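Local coordinates for mandelate racemase/muconate lactonizing enzyme family protein (Roseovarius sp. TM1035, PDB 3T9P) that belongs to the enolase superfamily and probably acts as an isomerase or lyase on an acid substrate, in the manner of mandelate racemase and muconate lactonizing enzymes, at residues A[205-210]-A[230-235]. Residues are numbered along the deposited sequence; the frame is centred on the assembly and turned at random.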
ATOM      1  N   ASP A 205       8.814  22.429   3.948  1.00 12.69           N
ATOM      2  CA  ASP A 205       7.914  21.334   3.779  1.00 14.67           C
ATOM      3  C   ASP A 205       6.733  21.527   4.693  1.00 15.51           C
ATOM      4  O   ASP A 205       6.878  21.772   5.869  1.00 13.65           O
ATOM      5  CB  ASP A 205       8.658  20.005   4.026  1.00 20.00           C
ATOM      6  CG  ASP A 205       7.888  18.771   3.634  1.00 20.00           C
ATOM      7  OD1 ASP A 205       6.690  18.763   3.429  1.00 20.00           O
ATOM      8  OD2 ASP A 205       8.568  17.781   3.547  1.00 20.00           O
ATOM      9  N   GLY A 206       5.578  21.424   4.100  1.00 13.40           N
ATOM     10  CA  GLY A 206       4.350  21.504   4.816  1.00 16.36           C
ATOM     11  C   GLY A 206       3.809  20.157   5.281  1.00 15.70           C
ATOM     12  O   GLY A 206       2.827  20.106   5.909  1.00 16.53           O
ATOM     13  N   ASN A 207       4.460  19.080   4.911  1.00 15.61           N
ATOM     14  CA  ASN A 207       3.965  17.715   5.247  1.00 16.22           C
ATOM     15  C   ASN A 207       2.443  17.557   5.353  1.00 15.62           C
ATOM     16  O   ASN A 207       1.949  17.094   6.390  1.00 14.06           O
ATOM     17  CB  ASN A 207       4.675  17.197   6.532  1.00 16.04           C
ATOM     18  CG  ASN A 207       6.152  17.063   6.311  1.00 17.85           C
ATOM     19  OD1 ASN A 207       6.923  17.961   6.657  1.00 17.40           O
ATOM     20  ND2 ASN A 207       6.570  15.957   5.707  1.00 17.98           N
ATOM     21  N   SER A 208       1.737  17.913   4.273  1.00 12.36           N
ATOM     22  CA  SER A 208       0.325  17.604   4.100  1.00 16.06           C
ATOM     23  C   SER A 208      -0.603  18.470   4.944  1.00 14.98           C
ATOM     24  O   SER A 208      -1.761  18.091   5.190  1.00 15.27           O
ATOM     25  CB  SER A 208      -0.014  16.083   4.299  1.00 16.94           C
ATOM     26  OG  SER A 208       0.475  15.233   3.254  1.00 17.55           O
ATOM     27  N   CYS A 209      -0.086  19.541   5.517  1.00 16.92           N
ATOM     28  CA  CYS A 209      -0.887  20.325   6.449  1.00 16.35           C
ATOM     29  C   CYS A 209      -2.124  21.023   5.825  1.00 17.76           C
ATOM     30  O   CYS A 209      -3.221  21.042   6.442  1.00 17.40           O
ATOM     31  CB  CYS A 209      -0.017  21.425   7.084  1.00 15.87           C
ATOM     32  SG  CYS A 209      -0.875  22.379   8.466  1.00 19.72           S
ATOM     33  N   TYR A 210      -1.951  21.691   4.681  1.00 17.75           N
ATOM     34  CA  TYR A 210      -2.879  22.779   4.339  1.00 16.96           C
ATOM     35  C   TYR A 210      -3.953  22.460   3.342  1.00 18.13           C
ATOM     36  O   TYR A 210      -3.747  21.680   2.417  1.00 19.73           O
ATOM     37  CB  TYR A 210      -2.093  23.971   3.750  1.00 17.67           C
ATOM     38  CG  TYR A 210      -1.108  24.525   4.662  1.00 17.51           C
ATOM     39  CD1 TYR A 210      -1.539  25.214   5.816  1.00 18.73           C
ATOM     40  CD2 TYR A 210       0.231  24.400   4.428  1.00 14.82           C
ATOM     41  CE1 TYR A 210      -0.620  25.746   6.673  1.00 22.62           C
ATOM     42  CE2 TYR A 210       1.178  24.934   5.311  1.00 14.74           C
ATOM     43  CZ  TYR A 210       0.742  25.625   6.416  1.00 18.62           C
ATOM     44  OH  TYR A 210       1.639  26.219   7.314  1.00 17.78           O
ATOM     45  N   PHE A 230       8.385  24.557  -2.175  1.00 12.30           N
ATOM     46  CA  PHE A 230       7.336  24.362  -1.163  1.00 14.80           C
ATOM     47  C   PHE A 230       6.900  22.894  -1.299  1.00 10.59           C
ATOM     48  O   PHE A 230       6.238  22.506  -2.214  1.00 12.19           O
ATOM     49  CB  PHE A 230       6.155  25.310  -1.405  1.00 14.29           C
ATOM     50  CG  PHE A 230       5.118  25.335  -0.321  1.00 15.87           C
ATOM     51  CD1 PHE A 230       5.269  24.604   0.870  1.00 12.49           C
ATOM     52  CD2 PHE A 230       3.937  26.122  -0.525  1.00 11.78           C
ATOM     53  CE1 PHE A 230       4.251  24.684   1.902  1.00 15.23           C
ATOM     54  CE2 PHE A 230       2.955  26.244   0.452  1.00 16.45           C
ATOM     55  CZ  PHE A 230       3.067  25.554   1.716  1.00 14.34           C
ATOM     56  N   GLU A 231       7.393  22.071  -0.417  1.00 13.25           N
ATOM     57  CA  GLU A 231       7.086  20.619  -0.459  1.00 14.38           C
ATOM     58  C   GLU A 231       5.802  20.229   0.274  1.00 15.67           C
ATOM     59  O   GLU A 231       5.465  20.797   1.312  1.00 17.06           O
ATOM     60  CB  GLU A 231       8.274  19.931   0.132  1.00 15.28           C
ATOM     61  CG  GLU A 231       8.198  18.396   0.157  1.00 19.08           C
ATOM     62  CD  GLU A 231       9.639  17.827   0.365  1.00 22.43           C
ATOM     63  OE1 GLU A 231      10.673  18.577   0.083  1.00 21.43           O
ATOM     64  OE2 GLU A 231       9.729  16.609   0.680  1.00 22.01           O
ATOM     65  N   GLU A 232       5.078  19.298  -0.342  1.00 15.25           N
ATOM     66  CA  GLU A 232       3.841  18.668   0.100  1.00 16.19           C
ATOM     67  C   GLU A 232       2.985  19.665   0.883  1.00 15.89           C
ATOM     68  O   GLU A 232       2.668  19.483   2.085  1.00 14.27           O
ATOM     69  CB  GLU A 232       4.129  17.377   0.894  1.00 13.35           C
ATOM     70  CG  GLU A 232       2.977  16.537   1.300  1.00 12.46           C
ATOM     71  CD  GLU A 232       3.530  15.355   2.044  1.00 18.25           C
ATOM     72  OE1 GLU A 232       4.550  14.795   1.511  1.00 16.20           O
ATOM     73  OE2 GLU A 232       2.988  15.058   3.143  1.00 18.72           O
ATOM     74  N   PRO A 233       2.552  20.727   0.181  1.00 16.53           N
ATOM     75  CA  PRO A 233       1.759  21.763   0.866  1.00 16.06           C
ATOM     76  C   PRO A 233       0.324  21.259   1.298  1.00 15.99           C
ATOM     77  O   PRO A 233      -0.134  21.704   2.334  1.00 16.93           O
ATOM     78  CB  PRO A 233       1.629  22.886  -0.216  1.00 15.44           C
ATOM     79  CG  PRO A 233       1.651  22.109  -1.550  1.00 14.76           C
ATOM     80  CD  PRO A 233       2.814  21.058  -1.240  1.00 15.77           C
ATOM     81  N   CYS A 234      -0.297  20.340   0.534  1.00 15.03           N
ATOM     82  CA  CYS A 234      -1.594  19.786   0.781  1.00 17.16           C
ATOM     83  C   CYS A 234      -1.461  18.273   1.110  1.00 17.27           C
ATOM     84  O   CYS A 234      -0.419  17.664   0.767  1.00 16.27           O
ATOM     85  CB  CYS A 234      -2.438  19.905  -0.496  1.00 18.18           C
ATOM     86  SG  CYS A 234      -2.638  21.769  -0.868  1.00 20.59           S
ATOM     87  N   PRO A 235      -2.530  17.688   1.737  1.00 18.20           N
ATOM     88  CA  PRO A 235      -2.501  16.187   1.870  1.00 17.43           C
ATOM     89  C   PRO A 235      -2.014  15.585   0.539  1.00 16.27           C
ATOM     90  O   PRO A 235      -2.550  15.896  -0.576  1.00 16.56           O
ATOM     91  CB  PRO A 235      -3.961  15.828   2.182  1.00 16.74           C
ATOM     92  CG  PRO A 235      -4.462  17.047   3.009  1.00 18.34           C
ATOM     93  CD  PRO A 235      -3.870  18.211   2.114  1.00 19.76           C
TER
HETATM   94  O   HOH W   1       7.074  15.788   2.290  1.00 24.44           O
HETATM   95  O   HOH W   2       4.758  13.976   4.769  1.00 14.97           O
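S208 hands its hydroxyl to E232: OG lies 2.5 Å from OE2, which it meets on the anti side of the carboxylate and 32° out of its plane. E232 gets there fully stretched, CG anti to the backbone N (chi1 -174°) and the chain extended beyond, while S208 OG also takes the backbone N-H of Y236. The same two residues are also joined through their backbones, S208 N to E232 O at 2.8 Å. Two more backbone bonds flank it: G206 N to E231 O, 2.9 Å and nearly straight at 173°, and Y210 N to P233 O, more bent. Two waters bridge the polar ends, one between D205 OD2 and E232 OE1, the other between N207 ND2 and E232 OE2, while the amide oxygen N207 OD1 accepts from R169 and R143.

This is where two neighbouring parallel strands, 201-205 and 229-231, run out into loops at the C-terminal ends of the barrel strands, the end that carries the active site in the enolase superfamily. D205 and E231 pair across the sheet, with D205 OD2 3.3 Å from E231 OE2. These like charges are answered by salt bridges, D205 to R169 and E231 to K167, which probably make the closeness tolerable. D205 OD1 closes an Asx turn by accepting N207 N at 2.7 Å, leading into the type I' turn G206-C209. With an alanine here, N207 N would probably lose its acceptor, the turn would be less firmly set and R169 would be left without this carboxylate.

On the far side from these acids, F230 CZ reaches the Y210 ring at CD2, 4.1 Å away, the two side chains crossing at about a right angle. Helix 212-224 packs against both rings, and P235 CD rests 3.5 Å from Y210 O.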